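Local structure of cellulose hydrolase (Bacillus licheniformis, 4YZT) at residues L113-D118 against K139-I144; V75-H80 against D92-V97; R217-Y222 against P266-E271. The protein hydrolyses internal beta-1,4-glucosidic bonds of cellulose as a tri-modular endoglucanase of glycoside hydrolase family 5, here bound to a cello-oligosaccharide. All blocks are in the same frame, centred on the assembly; numbering follows the deposited sequence.

Interaction 1: residues L113-D118 against K139-I144; sequences LNIHHD and KVWKQI. With BGC (beta-D-glucopyranose), chain B; BGC (beta-D-glucopyranose), chain C.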
# COMPACT_ATOMS: atom_id res chain seq x y z
N LEU A 113 9.92 -16.01 -1.31
CA LEU A 113 10.99 -15.74 -0.35
C LEU A 113 12.08 -14.93 -1.06
O LEU A 113 12.47 -15.30 -2.17
CB LEU A 113 11.56 -17.04 0.22
CG LEU A 113 12.77 -16.97 1.17
CD1 LEU A 113 12.40 -16.33 2.51
CD2 LEU A 113 13.37 -18.36 1.38
N ASN A 114 12.55 -13.84 -0.45
CA ASN A 114 13.54 -13.01 -1.16
C ASN A 114 14.75 -12.61 -0.34
O ASN A 114 14.94 -13.08 0.78
CB ASN A 114 12.86 -11.76 -1.76
CG ASN A 114 12.61 -10.63 -0.73
OD1 ASN A 114 13.07 -10.65 0.42
ND2 ASN A 114 11.91 -9.59 -1.19
N ILE A 115 15.57 -11.76 -0.95
CA ILE A 115 16.57 -10.95 -0.26
C ILE A 115 16.07 -9.50 -0.38
O ILE A 115 15.84 -9.02 -1.49
CB ILE A 115 17.97 -11.10 -0.88
CG1 ILE A 115 18.50 -12.53 -0.70
CG2 ILE A 115 18.94 -10.05 -0.31
CD1 ILE A 115 19.95 -12.73 -1.15
N HIS A 116 15.88 -8.81 0.74
CA HIS A 116 15.18 -7.54 0.70
C HIS A 116 16.09 -6.31 0.89
O HIS A 116 16.74 -5.86 -0.07
CB HIS A 116 14.03 -7.55 1.73
CG HIS A 116 12.89 -6.64 1.36
ND1 HIS A 116 11.99 -6.93 0.36
CD2 HIS A 116 12.54 -5.41 1.83
CE1 HIS A 116 11.11 -5.95 0.25
NE2 HIS A 116 11.42 -5.02 1.13
N HIS A 117 16.17 -5.77 2.11
CA HIS A 117 16.87 -4.49 2.28
C HIS A 117 18.39 -4.59 2.22
O HIS A 117 19.08 -3.57 2.23
CB HIS A 117 16.43 -3.82 3.58
CG HIS A 117 15.05 -3.25 3.51
ND1 HIS A 117 14.57 -2.61 2.39
CD2 HIS A 117 14.04 -3.24 4.41
CE1 HIS A 117 13.32 -2.22 2.60
NE2 HIS A 117 12.97 -2.59 3.82
N ASP A 118 18.90 -5.81 2.11
CA ASP A 118 20.29 -6.01 1.69
C ASP A 118 20.61 -5.20 0.42
O ASP A 118 21.76 -4.79 0.22
CB ASP A 118 20.55 -7.49 1.43
CG ASP A 118 20.18 -8.34 2.61
OD1 ASP A 118 18.99 -8.75 2.70
OD2 ASP A 118 21.08 -8.58 3.44
N LYS A 139 27.49 -16.47 -2.40
CA LYS A 139 27.63 -17.37 -1.27
C LYS A 139 26.39 -17.33 -0.37
O LYS A 139 26.01 -18.35 0.22
CB LYS A 139 28.90 -17.04 -0.48
CG LYS A 139 30.18 -17.46 -1.23
CD LYS A 139 31.45 -16.99 -0.54
CE LYS A 139 32.71 -17.43 -1.31
NZ LYS A 139 33.95 -16.66 -0.88
N VAL A 140 25.75 -16.16 -0.29
CA VAL A 140 24.49 -16.03 0.44
C VAL A 140 23.38 -16.81 -0.27
O VAL A 140 22.67 -17.59 0.37
CB VAL A 140 24.08 -14.54 0.60
CG1 VAL A 140 22.65 -14.40 1.16
CG2 VAL A 140 25.10 -13.80 1.47
N TRP A 141 23.24 -16.64 -1.59
CA TRP A 141 22.17 -17.32 -2.30
C TRP A 141 22.38 -18.84 -2.33
O TRP A 141 21.41 -19.58 -2.25
CB TRP A 141 21.99 -16.77 -3.73
CG TRP A 141 20.73 -15.94 -3.85
CD1 TRP A 141 20.64 -14.62 -4.20
CD2 TRP A 141 19.39 -16.37 -3.57
NE1 TRP A 141 19.32 -14.21 -4.16
CE2 TRP A 141 18.54 -15.27 -3.78
CE3 TRP A 141 18.83 -17.59 -3.16
CZ2 TRP A 141 17.15 -15.34 -3.59
CZ3 TRP A 141 17.46 -17.66 -2.98
CH2 TRP A 141 16.63 -16.55 -3.19
N LYS A 142 23.63 -19.30 -2.42
CA LYS A 142 23.84 -20.75 -2.40
C LYS A 142 23.34 -21.31 -1.06
O LYS A 142 22.70 -22.35 -1.03
CB LYS A 142 25.32 -21.13 -2.64
CG LYS A 142 25.54 -22.63 -2.80
CD LYS A 142 27.02 -22.97 -3.00
CE LYS A 142 27.52 -22.54 -4.37
N GLN A 143 23.58 -20.58 0.03
CA GLN A 143 23.11 -21.05 1.34
C GLN A 143 21.58 -21.10 1.44
O GLN A 143 21.00 -22.07 1.97
CB GLN A 143 23.66 -20.16 2.46
CG GLN A 143 25.15 -20.37 2.73
CD GLN A 143 25.67 -19.46 3.82
OE1 GLN A 143 25.42 -19.67 5.00
NE2 GLN A 143 26.41 -18.42 3.42
N ILE A 144 20.92 -20.05 0.94
CA ILE A 144 19.46 -20.02 0.94
C ILE A 144 18.91 -21.14 0.05
O ILE A 144 18.01 -21.87 0.44
CB ILE A 144 18.92 -18.65 0.49
CG1 ILE A 144 19.50 -17.55 1.37
CG2 ILE A 144 17.39 -18.61 0.54
CD1 ILE A 144 19.09 -16.14 0.93
C2 BGC B . 10.14 -1.47 -0.78
C3 BGC B . 9.40 -1.55 0.50
C4 BGC B . 8.93 -0.23 0.94
C5 BGC B . 8.05 0.37 -0.16
C6 BGC B . 7.40 1.69 0.16
C1 BGC B . 9.18 -0.81 -1.73
O1 BGC B . 9.46 -0.94 -3.09
O2 BGC B . 10.44 -2.80 -1.32
O3 BGC B . 10.19 -2.23 1.58
O4 BGC B . 8.19 -0.40 2.20
O5 BGC B . 8.90 0.55 -1.33
O6 BGC B . 8.44 2.65 0.28
C2 BGC C . 7.67 0.52 4.35
C3 BGC C . 8.11 1.50 5.39
C4 BGC C . 9.53 1.25 5.78
C5 BGC C . 10.43 1.29 4.56
C6 BGC C . 11.85 0.97 4.96
C1 BGC C . 8.59 0.57 3.15
O2 BGC C . 6.31 0.77 3.92
O3 BGC C . 7.21 1.40 6.54
O4 BGC C . 10.06 2.24 6.74
O5 BGC C . 10.00 0.32 3.52
O6 BGC C . 12.74 1.21 3.87
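Ile115 drives its CD1 methyl onto the indole of Trp141, and the two side chains run past each other in opposite directions. The methyl sits over one face of the five-membered ring, 3.8 Å from its centroid and 27° off the ring normal, a CH-pi contact set toward the rim of the indole. With CG1 anti to the carbonyl carbon (chi1 -65°) and the chain extended beyond it, CD1 reaches in among three residues of the helix: besides the indole it meets CG1 of Val140 at 3.9 Å, while the Ile115 CG1 carbon behind it lies 4.0 Å from Ile144 CD1. The other branch of Ile144 is used by Leu113, whose CD2 touches Ile144 CG2 at 4.1 Å, the two side chains set obliquely to each other. Nothing polar joins the two segments; the Trp141 NE1 proton goes to the carbonyl of Ile159. On the far side of the backbone the chemistry is that of the glycan pocket. Asn114 ND2 donates in the ring plane to His116 ND1 (3.1 Å, 160°), which fixes the turn of the imidazole and directs NE2 to O3 of the chain B glucose at 3.1 Å. His117 brings CE1 within 3.3 Å of that same O3. The segment thus faces two ways at the carboxyl end of barrel strand 110-114, sugar on one side and helix 130-147 on the other, with helix 91-105 also packing on Leu113 and helix 168-184 on Trp141.

Interaction 2: residues V75-H80 against D92-V97; sequences VTWDSH and DWMNRV
Trp93 reaches out of helix 91-105 into the loop residues 75-80, and nearly every atom of its indole meets something there. CB lies beside the root of His80, 3.8 Å from its CB. The side chain leaves with CG anti to the backbone N (chi1 -180°), which carries the ring away from the helix and under the imidazole; CG meets His80 CG at 3.4 Å. The two rings form a face-to-face stack, the imidazole and the five-membered ring with centroids 3.5 Å apart and planes only 3° from parallel. CD1 and NE1 form the edge turned to Trp77: NE1 comes to 3.5 Å from Trp77 CE3 in an offset edge-to-face pair, planes at 88°. Farther out, CE2 stays under ND1 and CE1 of His80, and CE3 lies 3.3 Å from His80 NE2. CZ2 meets Val75 CG1 at 3.8 Å, with the methyl near the plane of the indole, and CH2 at the far end is still covered by His80 CE1. The other face of the indole is taken by CG2 of Val97, one turn along the same helix. Met94 SD stands 3.9 Å from Trp77 CZ3, a Met-aromatic contact at the ring edge. A weak bond from His80 ND1 to the Trp77 carbonyl helps to set the imidazole over Trp93. No hydrogen bond crosses between the segments, so this aromatic cluster joins loop and helix by stacking; the contact probably rests on dispersion and burial of the rings, while Trp77 NE1 finds its hydrogen bond in the carbonyl of Asn114.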
# COMPACT_ATOMS: atom_id res chain seq x y z
N VAL A 75 12.79 -10.73 3.39
CA VAL A 75 13.78 -11.03 4.42
C VAL A 75 15.05 -10.22 4.18
O VAL A 75 15.63 -10.24 3.08
CB VAL A 75 14.14 -12.52 4.46
CG1 VAL A 75 15.24 -12.78 5.49
CG2 VAL A 75 12.90 -13.37 4.75
N THR A 76 15.47 -9.49 5.21
CA THR A 76 16.73 -8.78 5.16
C THR A 76 17.76 -9.62 5.90
O THR A 76 17.62 -9.87 7.10
CB THR A 76 16.59 -7.37 5.76
OG1 THR A 76 15.62 -6.64 4.99
CG2 THR A 76 17.93 -6.63 5.75
N TRP A 77 18.77 -10.09 5.18
CA TRP A 77 19.73 -11.05 5.73
C TRP A 77 20.92 -10.38 6.43
O TRP A 77 21.54 -10.99 7.30
CB TRP A 77 20.23 -11.99 4.61
CG TRP A 77 19.08 -12.78 3.98
CD1 TRP A 77 18.24 -12.37 2.98
CD2 TRP A 77 18.64 -14.10 4.34
NE1 TRP A 77 17.31 -13.34 2.70
CE2 TRP A 77 17.53 -14.41 3.53
CE3 TRP A 77 19.06 -15.03 5.29
CZ2 TRP A 77 16.86 -15.63 3.61
CZ3 TRP A 77 18.39 -16.24 5.38
CH2 TRP A 77 17.30 -16.53 4.54
N ASP A 78 21.18 -9.14 6.04
CA ASP A 78 22.36 -8.34 6.46
C ASP A 78 23.01 -8.65 7.82
O ASP A 78 24.13 -9.16 7.88
CB ASP A 78 21.95 -6.86 6.44
CG ASP A 78 23.11 -5.92 6.74
OD1 ASP A 78 24.18 -6.06 6.11
OD2 ASP A 78 22.94 -5.03 7.61
N SER A 79 22.32 -8.36 8.92
CA SER A 79 22.95 -8.47 10.23
C SER A 79 23.20 -9.92 10.62
O SER A 79 23.92 -10.20 11.59
CB SER A 79 22.12 -7.77 11.31
OG SER A 79 21.04 -8.59 11.75
N HIS A 80 22.62 -10.85 9.87
CA HIS A 80 22.73 -12.27 10.17
C HIS A 80 23.76 -12.99 9.30
O HIS A 80 23.92 -14.21 9.40
CB HIS A 80 21.35 -12.94 10.02
CG HIS A 80 20.22 -12.12 10.59
ND1 HIS A 80 19.43 -11.30 9.81
CD2 HIS A 80 19.77 -11.99 11.85
CE1 HIS A 80 18.53 -10.70 10.58
NE2 HIS A 80 18.72 -11.11 11.82
N ASP A 92 20.47 -19.68 13.85
CA ASP A 92 19.18 -19.38 14.45
C ASP A 92 18.31 -18.55 13.51
O ASP A 92 17.09 -18.72 13.48
CB ASP A 92 19.35 -18.65 15.78
CG ASP A 92 19.91 -19.55 16.87
OD1 ASP A 92 19.53 -20.75 16.92
OD2 ASP A 92 20.73 -19.06 17.67
N TRP A 93 18.93 -17.67 12.73
CA TRP A 93 18.18 -16.86 11.78
C TRP A 93 17.65 -17.73 10.66
O TRP A 93 16.48 -17.64 10.30
CB TRP A 93 19.04 -15.72 11.20
CG TRP A 93 18.29 -14.86 10.22
CD1 TRP A 93 18.49 -14.80 8.86
CD2 TRP A 93 17.23 -13.95 10.52
NE1 TRP A 93 17.61 -13.89 8.30
CE2 TRP A 93 16.82 -13.37 9.30
CE3 TRP A 93 16.57 -13.59 11.70
CZ2 TRP A 93 15.78 -12.42 9.23
CZ3 TRP A 93 15.55 -12.64 11.63
CH2 TRP A 93 15.17 -12.07 10.40
N MET A 94 18.51 -18.59 10.10
CA MET A 94 18.05 -19.47 9.04
C MET A 94 16.93 -20.38 9.55
O MET A 94 15.95 -20.62 8.85
CB MET A 94 19.19 -20.31 8.47
CG MET A 94 18.77 -21.11 7.24
SD MET A 94 18.48 -20.10 5.77
CE MET A 94 20.16 -20.01 5.15
N ASN A 95 17.06 -20.86 10.78
CA ASN A 95 16.00 -21.67 11.36
C ASN A 95 14.69 -20.89 11.47
O ASN A 95 13.61 -21.45 11.23
CB ASN A 95 16.37 -22.20 12.75
CG ASN A 95 17.43 -23.28 12.70
OD1 ASN A 95 17.72 -23.83 11.64
ND2 ASN A 95 18.01 -23.60 13.85
N ARG A 96 14.79 -19.61 11.83
CA ARG A 96 13.60 -18.79 11.99
C ARG A 96 12.95 -18.51 10.64
O ARG A 96 11.72 -18.59 10.51
CB ARG A 96 13.94 -17.48 12.73
CG ARG A 96 12.81 -16.45 12.74
CD ARG A 96 11.57 -16.91 13.53
NE ARG A 96 10.52 -15.87 13.56
CZ ARG A 96 9.29 -16.05 14.03
NH1 ARG A 96 8.91 -17.23 14.51
NH2 ARG A 96 8.42 -15.05 14.01
N VAL A 97 13.75 -18.20 9.62
CA VAL A 97 13.20 -17.95 8.30
C VAL A 97 12.50 -19.21 7.79
O VAL A 97 11.41 -19.13 7.21
CB VAL A 97 14.28 -17.50 7.28
CG1 VAL A 97 13.67 -17.37 5.88
CG2 VAL A 97 14.90 -16.16 7.70

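Interaction 3: residues R217-Y222 against P266-E271; sequences RIVLTY and PVIIGE. With BGC (beta-D-glucopyranose), chain B.
Two neighbouring parallel strands of the closed eight-stranded barrel, 218-224 and 267-272, meet here along their backbones, their short axes crossing at -37°. The register pairs Leu220 with Val267, Thr221 with Ile268 and Tyr222 with Ile269. Leu220 is gripped from both ends: its N donates to Pro266 O at 3.0 Å, and its O receives Ile268 N at 2.8 Å. Next along, Ile268 O takes the hydroxyl of Thr221 OG1 at 2.6 Å, from a direction tilted 35° out of the carbonyl plane, plus a weak bond from Tyr222 N; Thr221 can reach it because OG1 lies anti to the backbone N (chi1 -163°). Gly270 N closes on Tyr222 O at 3.0 Å. On the Thr221 side of the sheet, Val219 CG1 meets Ile268 CG1 at 3.6 Å. On the other, the Tyr222 ring lies alongside Ile269, with CZ 3.6 Å from its CG1, and CE2 touches Val267 CG1. A glycine at Tyr222 would probably open a gap beside Ile269 and Val267, where helix 243-261 also packs. The buried Tyr222 OH finds no polar partner. Beyond the pairing, Glu271 OE2 accepts O2-H of the chain B glucose at 2.6 Å and is salt-bridged to Arg72. Adjacent parallel strands connected through helix 243-261, a beta-alpha-beta crossover, with a sugar-binding acid at the carboxyl end, are characteristic of the TIM barrel of family 5 glycoside hydrolases.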
# COMPACT_ATOMS: atom_id res chain seq x y z
N ARG A 217 12.00 -21.47 -16.53
CA ARG A 217 11.23 -21.44 -15.29
C ARG A 217 11.50 -20.14 -14.50
O ARG A 217 11.86 -20.17 -13.31
CB ARG A 217 11.54 -22.67 -14.42
CG ARG A 217 11.25 -24.01 -15.11
CD ARG A 217 9.77 -24.39 -15.03
NE ARG A 217 9.35 -24.68 -13.66
CZ ARG A 217 8.08 -24.79 -13.27
NH1 ARG A 217 7.80 -25.06 -12.01
NH2 ARG A 217 7.10 -24.64 -14.15
N ILE A 218 11.33 -19.00 -15.17
CA ILE A 218 11.48 -17.72 -14.48
C ILE A 218 10.17 -16.96 -14.51
O ILE A 218 9.32 -17.21 -15.35
CB ILE A 218 12.59 -16.82 -15.10
CG1 ILE A 218 12.36 -16.61 -16.60
CG2 ILE A 218 13.98 -17.41 -14.84
CD1 ILE A 218 13.32 -15.58 -17.20
N VAL A 219 10.04 -16.04 -13.56
CA VAL A 219 8.90 -15.13 -13.46
C VAL A 219 9.47 -13.71 -13.43
O VAL A 219 10.52 -13.46 -12.80
CB VAL A 219 8.06 -15.41 -12.20
CG1 VAL A 219 6.92 -14.39 -12.02
CG2 VAL A 219 7.49 -16.82 -12.26
N LEU A 220 8.82 -12.78 -14.13
CA LEU A 220 9.31 -11.40 -14.15
C LEU A 220 8.56 -10.58 -13.10
O LEU A 220 7.42 -10.91 -12.76
CB LEU A 220 9.13 -10.77 -15.53
CG LEU A 220 9.69 -11.59 -16.70
CD1 LEU A 220 9.58 -10.82 -18.01
CD2 LEU A 220 11.12 -12.06 -16.44
N THR A 221 9.19 -9.53 -12.58
CA THR A 221 8.54 -8.72 -11.57
C THR A 221 8.81 -7.24 -11.73
O THR A 221 9.82 -6.83 -12.32
CB THR A 221 8.98 -9.17 -10.14
OG1 THR A 221 8.06 -8.65 -9.16
CG2 THR A 221 10.41 -8.73 -9.84
N TYR A 222 7.88 -6.44 -11.24
CA TYR A 222 8.07 -5.01 -11.02
C TYR A 222 7.20 -4.62 -9.83
O TYR A 222 6.36 -5.41 -9.37
CB TYR A 222 7.74 -4.18 -12.27
CG TYR A 222 6.29 -4.25 -12.73
CD1 TYR A 222 5.38 -3.28 -12.35
CD2 TYR A 222 5.85 -5.28 -13.56
CE1 TYR A 222 4.06 -3.34 -12.77
CE2 TYR A 222 4.52 -5.35 -13.98
CZ TYR A 222 3.63 -4.37 -13.58
OH TYR A 222 2.32 -4.42 -13.99
N PRO A 266 5.40 -15.44 -17.18
CA PRO A 266 4.54 -15.04 -16.06
C PRO A 266 5.08 -13.77 -15.41
O PRO A 266 6.29 -13.51 -15.48
CB PRO A 266 4.63 -16.23 -15.09
CG PRO A 266 5.17 -17.38 -15.94
CD PRO A 266 6.08 -16.72 -16.94
N VAL A 267 4.20 -12.98 -14.80
CA VAL A 267 4.62 -11.73 -14.17
C VAL A 267 3.98 -11.57 -12.79
O VAL A 267 2.77 -11.81 -12.60
CB VAL A 267 4.27 -10.51 -15.07
CG1 VAL A 267 4.52 -9.19 -14.33
CG2 VAL A 267 5.09 -10.55 -16.37
N ILE A 268 4.82 -11.18 -11.83
CA ILE A 268 4.37 -10.86 -10.49
C ILE A 268 4.59 -9.38 -10.19
O ILE A 268 5.71 -8.88 -10.30
CB ILE A 268 5.12 -11.68 -9.41
CG1 ILE A 268 4.74 -13.15 -9.49
CG2 ILE A 268 4.79 -11.14 -7.99
CD1 ILE A 268 5.53 -14.05 -8.51
N ILE A 269 3.52 -8.69 -9.82
CA ILE A 269 3.64 -7.34 -9.29
C ILE A 269 3.92 -7.51 -7.81
O ILE A 269 3.01 -7.76 -7.02
CB ILE A 269 2.36 -6.53 -9.54
CG1 ILE A 269 2.05 -6.46 -11.04
CG2 ILE A 269 2.49 -5.13 -9.00
CD1 ILE A 269 0.58 -6.26 -11.34
N GLY A 270 5.20 -7.45 -7.43
CA GLY A 270 5.59 -7.84 -6.08
C GLY A 270 5.08 -6.92 -4.99
O GLY A 270 4.92 -7.34 -3.84
N GLU A 271 4.84 -5.66 -5.35
CA GLU A 271 4.25 -4.69 -4.41
C GLU A 271 3.38 -3.68 -5.14
O GLU A 271 3.76 -3.15 -6.19
CB GLU A 271 5.34 -3.91 -3.64
CG GLU A 271 6.31 -4.76 -2.80
CD GLU A 271 7.34 -3.92 -2.08
OE1 GLU A 271 7.08 -2.71 -1.88
OE2 GLU A 271 8.41 -4.46 -1.69
C2 BGC B . 10.14 -1.47 -0.78
C3 BGC B . 9.40 -1.55 0.50
C4 BGC B . 8.93 -0.23 0.94
C5 BGC B . 8.05 0.37 -0.16
C6 BGC B . 7.40 1.69 0.16
C1 BGC B . 9.18 -0.81 -1.73
O1 BGC B . 9.46 -0.94 -3.09
O2 BGC B . 10.44 -2.80 -1.32
O3 BGC B . 10.19 -2.23 1.58
O4 BGC B . 8.19 -0.40 2.20
O5 BGC B . 8.90 0.55 -1.33
O6 BGC B . 8.44 2.65 0.28

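How the interactions relate
All three contacts are buried and belong to the family 5 barrel, but they join different layers of it. Interaction 3 lies within the barrel sheet and is built mainly from backbone hydrogen bonds. Interaction 1 packs helix 130-147 against the end of strand 110-114 and the loop that leaves it, interaction 2 packs helix 91-105 against the loop after strand 70-73, and neither has a hydrogen bond across. Interaction 1 is largely aliphatic around one indole, interaction 2 aromatic. The two adjoin: His116 N probably bonds to Val75 O, and Asp118 OD1 to Trp77 N. Interactions 1 and 3 converge on the chain B glucose, where His116 packs against Glu271; interaction 2 does not touch interaction 3.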